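Local coordinates for protein putative secreted endoglycosylceramidase (Rhodococcus hoagii, PDB 6JYZ) that acts as an endogalactosylceramidase of glycoside hydrolase family 5, probably hydrolysing the O-glycosidic bond between the galactose of a glycolipid and its ceramide, at residues Val288-Tyr294 with Pro324-Trp330; Ser306-Phe311 with Arg345-Met350. All coordinates share one frame; numbering follows the deposited sequence.

Following the chain from the N terminus, strand 287-289 and the loop after it come first and give the first half of interaction 1. The first turn of helix 307-321 then starts interaction 2. Strand 326-330 completes interaction 1, closing a loop that contains helix 307-321. Helix 336-353 completes interaction 2, closing a loop that contains strand 326-330. The two contacts therefore cross along the chain, each starting before the other has closed. Interaction 1 ties neighbouring strands of the family 5 barrel, and interaction 2 ties the two helices outside them. The layers meet directly: the W330 ring stacks on F346, and L293 packs against both F346 and F311.

Interaction 1 (Val288-Tyr294 with Pro324-Trp330); sequences VFSPHLY and PLWTGEW
E329 CG lies over one face of the H292 ring, 3.7 Å from its centroid, a CH-pi contact, with the carboxylate stacked 20° from the ring plane. The contact sits where strand 287-289 runs into its loop, beside strand 326-330, in the (beta/alpha)8 barrel of glycoside hydrolase family 5. The Y294 ring meets E329 OE1 at its edge and E329 O over one face. The F289 ring has P291 CD over one face, toward its rim. E329 CG stands opposite its own carbonyl carbon (chi1 -65°), and the extended chain lies across H292. Y294 OH donates to E329 OE1 (2.8 Å) on the anti side. E329 OE2 forms a salt bridge with R83, and H292 ND1 bonds to E222. Family 5 enzymes carry catalytic glutamates at such strand ends, so this contact probably borders the active site. Replacing Y294 by a phenylalanine would probably leave E329 OE1 without this donor and its carboxylate less firmly fixed. At F289 and L325 the backbones meet in a single parallel bridge: F289 N bonds to P324 O and W326 N to F289 O. S290 OG adds a bond to W326 O (2.7 Å). T327 OG1 donates to P291 O (2.7 Å), in the carbonyl plane and on a lone pair.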
ATOM      1  N   VAL A 288       4.315  -4.226 -11.456  1.00  9.44           N
ATOM      2  CA  VAL A 288       4.909  -4.586 -10.161  1.00  9.18           C
ATOM      3  C   VAL A 288       3.881  -5.421  -9.414  1.00  9.29           C
ATOM      4  O   VAL A 288       2.737  -4.962  -9.240  1.00  9.47           O
ATOM      5  CB  VAL A 288       5.261  -3.302  -9.385  1.00  9.20           C
ATOM      6  CG1 VAL A 288       5.670  -3.665  -7.954  1.00 10.51           C
ATOM      7  CG2 VAL A 288       6.339  -2.477 -10.112  1.00 11.48           C
ATOM      8  N   PHE A 289       4.263  -6.631  -9.001  1.00  8.80           N
ATOM      9  CA  PHE A 289       3.341  -7.506  -8.284  1.00  8.64           C
ATOM     10  C   PHE A 289       3.310  -7.157  -6.797  1.00  8.81           C
ATOM     11  O   PHE A 289       4.366  -7.001  -6.153  1.00  9.39           O
ATOM     12  CB  PHE A 289       3.826  -8.948  -8.482  1.00 10.16           C
ATOM     13  CG  PHE A 289       2.919  -9.981  -7.846  1.00  9.81           C
ATOM     14  CD1 PHE A 289       1.545  -9.963  -8.078  1.00 10.35           C
ATOM     15  CD2 PHE A 289       3.418 -10.937  -6.965  1.00 10.99           C
ATOM     16  CE1 PHE A 289       0.698 -10.913  -7.466  1.00 11.79           C
ATOM     17  CE2 PHE A 289       2.545 -11.876  -6.374  1.00 11.49           C
ATOM     18  CZ  PHE A 289       1.222 -11.839  -6.616  1.00 11.37           C
ATOM     19  N   SER A 290       2.113  -6.951  -6.245  1.00  8.54           N
ATOM     20  CA  SER A 290       1.958  -6.383  -4.914  1.00  8.61           C
ATOM     21  C   SER A 290       0.948  -7.175  -4.075  1.00  9.07           C
ATOM     22  O   SER A 290      -0.096  -6.645  -3.688  1.00 10.73           O
ATOM     23  CB  SER A 290       1.560  -4.931  -5.066  1.00 10.15           C
ATOM     24  OG  SER A 290       1.647  -4.253  -3.834  1.00 10.69           O
ATOM     25  N   PRO A 291       1.240  -8.430  -3.721  1.00  8.80           N
ATOM     26  CA  PRO A 291       0.467  -9.148  -2.701  1.00  9.02           C
ATOM     27  C   PRO A 291       0.725  -8.518  -1.342  1.00  9.48           C
ATOM     28  O   PRO A 291       1.738  -7.828  -1.127  1.00 10.86           O
ATOM     29  CB  PRO A 291       1.073 -10.562  -2.758  1.00 10.75           C
ATOM     30  CG  PRO A 291       2.538 -10.293  -3.078  1.00 10.10           C
ATOM     31  CD  PRO A 291       2.475  -9.147  -4.096  1.00 10.40           C
ATOM     32  N   HIS A 292      -0.225  -8.685  -0.446  1.00  8.35           N
ATOM     33  CA  HIS A 292      -0.151  -8.208   0.927  1.00  9.14           C
ATOM     34  C   HIS A 292       0.285  -9.363   1.805  1.00  9.16           C
ATOM     35  O   HIS A 292      -0.377 -10.402   1.871  1.00  9.39           O
ATOM     36  CB  HIS A 292      -1.474  -7.597   1.413  1.00  8.51           C
ATOM     37  CG  HIS A 292      -1.858  -6.440   0.523  1.00  8.86           C
ATOM     38  ND1 HIS A 292      -3.103  -5.834   0.613  1.00  9.26           N
ATOM     39  CD2 HIS A 292      -1.140  -5.767  -0.430  1.00  8.75           C
ATOM     40  CE1 HIS A 292      -3.123  -4.812  -0.270  1.00  8.84           C
ATOM     41  NE2 HIS A 292      -1.961  -4.747  -0.932  1.00  9.33           N
ATOM     42  N   LEU A 293       1.458  -9.182   2.415  1.00  9.49           N
ATOM     43  CA  LEU A 293       2.154 -10.330   3.078  1.00  9.18           C
ATOM     44  C   LEU A 293       1.785 -10.421   4.539  1.00  9.40           C
ATOM     45  O   LEU A 293       2.501  -9.932   5.428  1.00  9.86           O
ATOM     46  CB  LEU A 293       3.665 -10.186   2.894  1.00  9.76           C
ATOM     47  CG  LEU A 293       4.137 -10.104   1.451  1.00 10.14           C
ATOM     48  CD1 LEU A 293       5.684 -10.102   1.366  1.00 12.21           C
ATOM     49  CD2 LEU A 293       3.650 -11.294   0.629  1.00 11.24           C
ATOM     50  N   TYR A 294       0.628 -11.029   4.803  1.00 10.36           N
ATOM     51  CA  TYR A 294       0.035 -11.100   6.129  1.00 10.44           C
ATOM     52  C   TYR A 294       0.239 -12.463   6.818  1.00  9.80           C
ATOM     53  O   TYR A 294      -0.354 -12.678   7.887  1.00 10.40           O
ATOM     54  CB  TYR A 294      -1.463 -10.731   6.074  1.00  9.81           C
ATOM     55  CG  TYR A 294      -1.703  -9.231   6.000  1.00  9.34           C
ATOM     56  CD1 TYR A 294      -1.261  -8.345   6.981  1.00 10.23           C
ATOM     57  CD2 TYR A 294      -2.393  -8.652   4.950  1.00 10.83           C
ATOM     58  CE1 TYR A 294      -1.560  -6.990   6.971  1.00 10.28           C
ATOM     59  CE2 TYR A 294      -2.721  -7.299   4.901  1.00 10.77           C
ATOM     60  CZ  TYR A 294      -2.292  -6.475   5.915  1.00 10.71           C
ATOM     61  OH  TYR A 294      -2.592  -5.135   5.988  1.00 12.14           O
ATOM     62  N   PRO A 324       9.091  -6.809 -10.546  1.00 10.15           N
ATOM     63  CA  PRO A 324       9.453  -6.636  -9.146  1.00 10.04           C
ATOM     64  C   PRO A 324       8.310  -6.994  -8.214  1.00  9.79           C
ATOM     65  O   PRO A 324       7.127  -6.939  -8.595  1.00 10.64           O
ATOM     66  CB  PRO A 324       9.698  -5.099  -9.051  1.00 10.71           C
ATOM     67  CG  PRO A 324       9.984  -4.672 -10.497  1.00 11.75           C
ATOM     68  CD  PRO A 324       9.072  -5.578 -11.357  1.00 10.08           C
ATOM     69  N   LEU A 325       8.686  -7.323  -7.001  1.00  9.53           N
ATOM     70  CA  LEU A 325       7.790  -7.512  -5.868  1.00  8.99           C
ATOM     71  C   LEU A 325       7.849  -6.281  -4.983  1.00 10.15           C
ATOM     72  O   LEU A 325       8.935  -5.869  -4.575  1.00  9.96           O
ATOM     73  CB  LEU A 325       8.209  -8.753  -5.083  1.00 10.53           C
ATOM     74  CG  LEU A 325       7.471  -8.992  -3.779  1.00  9.44           C
ATOM     75  CD1 LEU A 325       5.986  -9.253  -4.021  1.00 12.02           C
ATOM     76  CD2 LEU A 325       8.053 -10.235  -3.067  1.00 10.57           C
ATOM     77  N   TRP A 326       6.707  -5.706  -4.658  1.00  8.57           N
ATOM     78  CA  TRP A 326       6.645  -4.572  -3.713  1.00  8.85           C
ATOM     79  C   TRP A 326       5.364  -4.777  -2.919  1.00  9.16           C
ATOM     80  O   TRP A 326       4.305  -4.801  -3.564  1.00 10.22           O
ATOM     81  CB  TRP A 326       6.584  -3.239  -4.473  1.00  9.82           C
ATOM     82  CG  TRP A 326       6.489  -2.065  -3.560  1.00  9.46           C
ATOM     83  CD1 TRP A 326       7.529  -1.468  -2.896  1.00 10.22           C
ATOM     84  CD2 TRP A 326       5.307  -1.367  -3.144  1.00  9.36           C
ATOM     85  NE1 TRP A 326       7.062  -0.457  -2.109  1.00 10.18           N
ATOM     86  CE2 TRP A 326       5.706  -0.335  -2.262  1.00  9.37           C
ATOM     87  CE3 TRP A 326       3.960  -1.443  -3.499  1.00  9.59           C
ATOM     88  CZ2 TRP A 326       4.796   0.541  -1.688  1.00 10.47           C
ATOM     89  CZ3 TRP A 326       3.031  -0.583  -2.953  1.00 10.14           C
ATOM     90  CH2 TRP A 326       3.457   0.396  -2.036  1.00 11.06           C
ATOM     91  N   THR A 327       5.433  -5.018  -1.619  1.00  9.61           N
ATOM     92  CA  THR A 327       4.203  -5.425  -0.901  1.00  9.94           C
ATOM     93  C   THR A 327       3.475  -4.202  -0.373  1.00  9.67           C
ATOM     94  O   THR A 327       3.961  -3.481   0.504  1.00 10.55           O
ATOM     95  CB  THR A 327       4.527  -6.438   0.203  1.00 10.25           C
ATOM     96  OG1 THR A 327       3.266  -6.759   0.821  1.00 11.42           O
ATOM     97  CG2 THR A 327       5.510  -5.990   1.266  1.00 11.66           C
ATOM     98  N   GLY A 328       2.251  -3.983  -0.834  1.00  9.41           N
ATOM     99  CA  GLY A 328       1.554  -2.745  -0.517  1.00  9.65           C
ATOM    100  C   GLY A 328       0.989  -2.712   0.887  1.00  9.00           C
ATOM    101  O   GLY A 328       0.615  -1.607   1.334  1.00  9.16           O
ATOM    102  N   GLU A 329       0.865  -3.856   1.568  1.00  9.46           N
ATOM    103  CA  GLU A 329       0.427  -3.856   2.950  1.00  9.61           C
ATOM    104  C   GLU A 329       1.018  -5.044   3.628  1.00  9.48           C
ATOM    105  O   GLU A 329       1.109  -6.139   3.102  1.00  9.99           O
ATOM    106  CB  GLU A 329      -1.069  -4.093   3.139  1.00 10.74           C
ATOM    107  CG  GLU A 329      -1.953  -3.012   2.588  1.00 11.90           C
ATOM    108  CD  GLU A 329      -3.435  -3.220   2.899  1.00 11.17           C
ATOM    109  OE1 GLU A 329      -3.811  -4.049   3.772  1.00 12.43           O
ATOM    110  OE2 GLU A 329      -4.188  -2.554   2.193  1.00 11.14           O
ATOM    111  N   TRP A 330       1.423  -4.767   4.890  1.00  9.74           N
ATOM    112  CA  TRP A 330       1.863  -5.786   5.851  1.00  9.13           C
ATOM    113  C   TRP A 330       1.765  -5.122   7.194  1.00  9.62           C
ATOM    114  O   TRP A 330       1.714  -3.889   7.317  1.00 10.76           O
ATOM    115  CB  TRP A 330       3.283  -6.244   5.530  1.00  9.90           C
ATOM    116  CG  TRP A 330       4.337  -5.204   5.766  1.00  9.37           C
ATOM    117  CD1 TRP A 330       4.763  -4.232   4.879  1.00 10.73           C
ATOM    118  CD2 TRP A 330       5.191  -5.118   6.931  1.00 10.33           C
ATOM    119  NE1 TRP A 330       5.809  -3.513   5.426  1.00 10.52           N
ATOM    120  CE2 TRP A 330       6.084  -4.043   6.668  1.00 10.16           C
ATOM    121  CE3 TRP A 330       5.246  -5.815   8.139  1.00  9.98           C
ATOM    122  CZ2 TRP A 330       7.105  -3.721   7.562  1.00 10.15           C
ATOM    123  CZ3 TRP A 330       6.287  -5.527   9.007  1.00 10.39           C
ATOM    124  CH2 TRP A 330       7.191  -4.493   8.715  1.00 10.68           C
TER

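Interaction 2 (Ser306-Phe311 with Arg345-Met350); sequences SIEDGF and RFVDAM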
ATOM      1  N   SER A 306       4.743 -19.683   6.918  1.00 12.51           N
ATOM      2  CA  SER A 306       5.484 -18.831   7.841  1.00 11.21           C
ATOM      3  C   SER A 306       5.761 -17.462   7.178  1.00 10.87           C
ATOM      4  O   SER A 306       5.570 -17.322   5.966  1.00 11.03           O
ATOM      5  CB  SER A 306       6.839 -19.447   8.175  1.00 13.21           C
ATOM      6  OG  SER A 306       7.635 -19.523   7.008  1.00 14.45           O
ATOM      7  N   ILE A 307       6.242 -16.514   7.977  1.00 11.38           N
ATOM      8  CA  ILE A 307       6.562 -15.198   7.366  1.00 11.48           C
ATOM      9  C   ILE A 307       7.504 -15.462   6.205  1.00 11.48           C
ATOM     10  O   ILE A 307       7.362 -14.933   5.101  1.00 11.13           O
ATOM     11  CB  ILE A 307       7.257 -14.321   8.417  1.00 11.02           C
ATOM     12  CG1 ILE A 307       6.281 -13.958   9.523  1.00 11.78           C
ATOM     13  CG2 ILE A 307       7.811 -13.059   7.737  1.00 12.22           C
ATOM     14  CD1 ILE A 307       6.935 -13.210  10.671  1.00 12.53           C
ATOM     15  N   GLU A 308       8.581 -16.266   6.419  1.00 12.09           N
ATOM     16  CA  GLU A 308       9.625 -16.404   5.429  1.00 11.04           C
ATOM     17  C   GLU A 308       9.147 -17.184   4.211  1.00 11.21           C
ATOM     18  O   GLU A 308       9.520 -16.884   3.081  1.00 11.95           O
ATOM     19  CB  GLU A 308      10.865 -17.085   6.047  1.00 12.69           C
ATOM     20  CG  GLU A 308      11.561 -16.203   7.100  1.00 14.76           C
ATOM     21  CD  GLU A 308      10.901 -16.232   8.482  1.00 15.10           C
ATOM     22  OE1 GLU A 308       9.950 -17.007   8.760  1.00 14.80           O
ATOM     23  OE2 GLU A 308      11.284 -15.306   9.331  1.00 15.91           O
ATOM     24  N   ASP A 309       8.294 -18.199   4.425  1.00 12.07           N
ATOM     25  CA  ASP A 309       7.718 -18.888   3.274  1.00 13.30           C
ATOM     26  C   ASP A 309       6.748 -17.978   2.512  1.00 11.10           C
ATOM     27  O   ASP A 309       6.658 -18.107   1.311  1.00 11.42           O
ATOM     28  CB  ASP A 309       7.056 -20.213   3.680  1.00 15.60           C
ATOM     29  CG  ASP A 309       8.142 -21.328   3.842  1.00 20.69           C
ATOM     30  OD1 ASP A 309       9.271 -21.212   3.256  1.00 23.96           O
ATOM     31  OD2 ASP A 309       7.834 -22.271   4.502  1.00 25.08           O
ATOM     32  N   GLY A 310       6.047 -17.122   3.213  1.00 10.60           N
ATOM     33  CA  GLY A 310       5.171 -16.154   2.519  1.00 11.03           C
ATOM     34  C   GLY A 310       5.968 -15.282   1.551  1.00  9.94           C
ATOM     35  O   GLY A 310       5.524 -15.010   0.439  1.00 10.88           O
ATOM     36  N   PHE A 311       7.189 -14.869   1.965  1.00 10.54           N
ATOM     37  CA  PHE A 311       8.044 -14.147   1.028  1.00  9.67           C
ATOM     38  C   PHE A 311       8.478 -15.028  -0.141  1.00  9.85           C
ATOM     39  O   PHE A 311       8.459 -14.605  -1.276  1.00 10.70           O
ATOM     40  CB  PHE A 311       9.323 -13.632   1.708  1.00 10.23           C
ATOM     41  CG  PHE A 311       9.143 -12.315   2.431  1.00  9.94           C
ATOM     42  CD1 PHE A 311       8.523 -12.242   3.662  1.00 10.56           C
ATOM     43  CD2 PHE A 311       9.595 -11.126   1.843  1.00 10.72           C
ATOM     44  CE1 PHE A 311       8.369 -11.031   4.321  1.00 10.93           C
ATOM     45  CE2 PHE A 311       9.445  -9.917   2.537  1.00 10.43           C
ATOM     46  CZ  PHE A 311       8.854  -9.872   3.755  1.00 10.96           C
ATOM     47  N   ARG A 345      11.479 -10.103  11.957  1.00 11.35           N
ATOM     48  CA  ARG A 345      11.641 -11.117  10.938  1.00 12.19           C
ATOM     49  C   ARG A 345      11.183 -10.618   9.552  1.00 10.81           C
ATOM     50  O   ARG A 345      11.771 -10.945   8.539  1.00 11.31           O
ATOM     51  CB  ARG A 345      10.824 -12.394  11.287  1.00 12.67           C
ATOM     52  CG  ARG A 345      11.493 -13.204  12.411  1.00 16.76           C
ATOM     53  CD  ARG A 345      10.508 -14.213  12.987  1.00 17.76           C
ATOM     54  NE  ARG A 345      10.055 -15.176  12.006  1.00 16.23           N
ATOM     55  CZ  ARG A 345       8.947 -15.891  12.116  1.00 16.51           C
ATOM     56  NH1 ARG A 345       8.247 -15.797  13.252  1.00 20.43           N
ATOM     57  NH2 ARG A 345       8.588 -16.771  11.189  1.00 17.34           N
ATOM     58  N   PHE A 346      10.064  -9.839   9.553  1.00 10.12           N
ATOM     59  CA  PHE A 346       9.580  -9.310   8.281  1.00 10.25           C
ATOM     60  C   PHE A 346      10.585  -8.369   7.600  1.00  9.45           C
ATOM     61  O   PHE A 346      10.856  -8.503   6.442  1.00 10.03           O
ATOM     62  CB  PHE A 346       8.224  -8.671   8.551  1.00 10.48           C
ATOM     63  CG  PHE A 346       7.495  -8.369   7.263  1.00  9.81           C
ATOM     64  CD1 PHE A 346       7.795  -7.253   6.474  1.00 10.17           C
ATOM     65  CD2 PHE A 346       6.487  -9.234   6.817  1.00  9.84           C
ATOM     66  CE1 PHE A 346       7.138  -6.998   5.284  1.00  9.70           C
ATOM     67  CE2 PHE A 346       5.815  -8.959   5.623  1.00 10.04           C
ATOM     68  CZ  PHE A 346       6.155  -7.865   4.858  1.00  9.96           C
ATOM     69  N   VAL A 347      11.072  -7.405   8.413  1.00 10.29           N
ATOM     70  CA  VAL A 347      12.077  -6.494   7.838  1.00 10.30           C
ATOM     71  C   VAL A 347      13.335  -7.244   7.371  1.00 10.64           C
ATOM     72  O   VAL A 347      13.878  -6.956   6.297  1.00 10.65           O
ATOM     73  CB  VAL A 347      12.371  -5.364   8.837  1.00 10.76           C
ATOM     74  CG1 VAL A 347      13.496  -4.462   8.269  1.00 12.09           C
ATOM     75  CG2 VAL A 347      11.118  -4.566   9.130  1.00 12.13           C
ATOM     76  N   ASP A 348      13.745  -8.246   8.175  1.00 10.78           N
ATOM     77  CA  ASP A 348      14.877  -9.043   7.736  1.00 11.28           C
ATOM     78  C   ASP A 348      14.636  -9.675   6.393  1.00 11.09           C
ATOM     79  O   ASP A 348      15.524  -9.713   5.553  1.00 11.55           O
ATOM     80  CB  ASP A 348      15.190 -10.180   8.723  1.00 12.83           C
ATOM     81  CG  ASP A 348      15.729  -9.778  10.098  1.00 15.49           C
ATOM     82  OD1 ASP A 348      15.988  -8.588  10.363  1.00 14.94           O
ATOM     83  OD2 ASP A 348      15.772 -10.726  10.982  1.00 17.51           O
ATOM     84  N   ALA A 349      13.398 -10.186   6.176  1.00 10.89           N
ATOM     85  CA  ALA A 349      13.109 -10.831   4.905  1.00 10.74           C
ATOM     86  C   ALA A 349      12.997  -9.800   3.750  1.00  9.36           C
ATOM     87  O   ALA A 349      13.393 -10.091   2.634  1.00 10.61           O
ATOM     88  CB  ALA A 349      11.803 -11.609   5.069  1.00 12.38           C
ATOM     89  N   MET A 350      12.489  -8.570   4.059  1.00  9.74           N
ATOM     90  CA  MET A 350      12.548  -7.528   3.026  1.00  9.68           C
ATOM     91  C   MET A 350      13.979  -7.273   2.555  1.00 10.03           C
ATOM     92  O   MET A 350      14.204  -6.968   1.404  1.00 10.72           O
ATOM     93  CB  MET A 350      11.920  -6.211   3.496  1.00 11.20           C
ATOM     94  CG  MET A 350      10.411  -6.376   3.863  1.00 11.77           C
ATOM     95  SD  MET A 350       9.800  -4.721   4.583  1.00 16.94           S
ATOM     96  CE  MET A 350       9.480  -4.452   3.136  1.00  8.58           C
TER
HETATM   97  O   HOH W   1      13.087 -13.423   8.511  1.00 15.60           O
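R345 and E308 meet side-on, with the guanidinium and carboxylate planes 10° apart. R345 NH2 donates to E308 OE1 (2.8 Å) and R345 NE to E308 OE2 (2.9 Å). Both bonds are nearly straight, and both oxygens use their syn lone pairs. The R345 chain bends at its third torsion (chi3 61°), which brings NE and NH2 round to face the acid. I307 CD1 sits over the centre of one guanidinium face, 3.7 Å from R345 CZ. R345 NH2 also bonds to Q296 OE1, which accepts from I307 N as well.

Deeper in, the contact is aromatic. F311 turns its edge onto the face of F346 in a T-shaped pair, with the ring planes at 63°. F311 CE1 comes within 3.5 Å of F346 CE2. One face of F311 is taken by A349, whose CB stands 3.5 Å from the F311 ring centroid, almost on the ring normal. M350 CG touches F311 CZ, and I307 CG2 packs on F346.

This joins two helices on the outside of the barrel. They run in the same general direction, with segment axes 9.9 Å apart. S306 is the N-cap of the first, its OG accepting from D309 N. A water donates to both E308 OE2 and R345 O.

The charged pair lies toward the N-terminal end, with I307 against its guanidinium, and the buried aromatic packing lies further along. With two direct bonds and a water, E308 is likely to stay ionised beside R345.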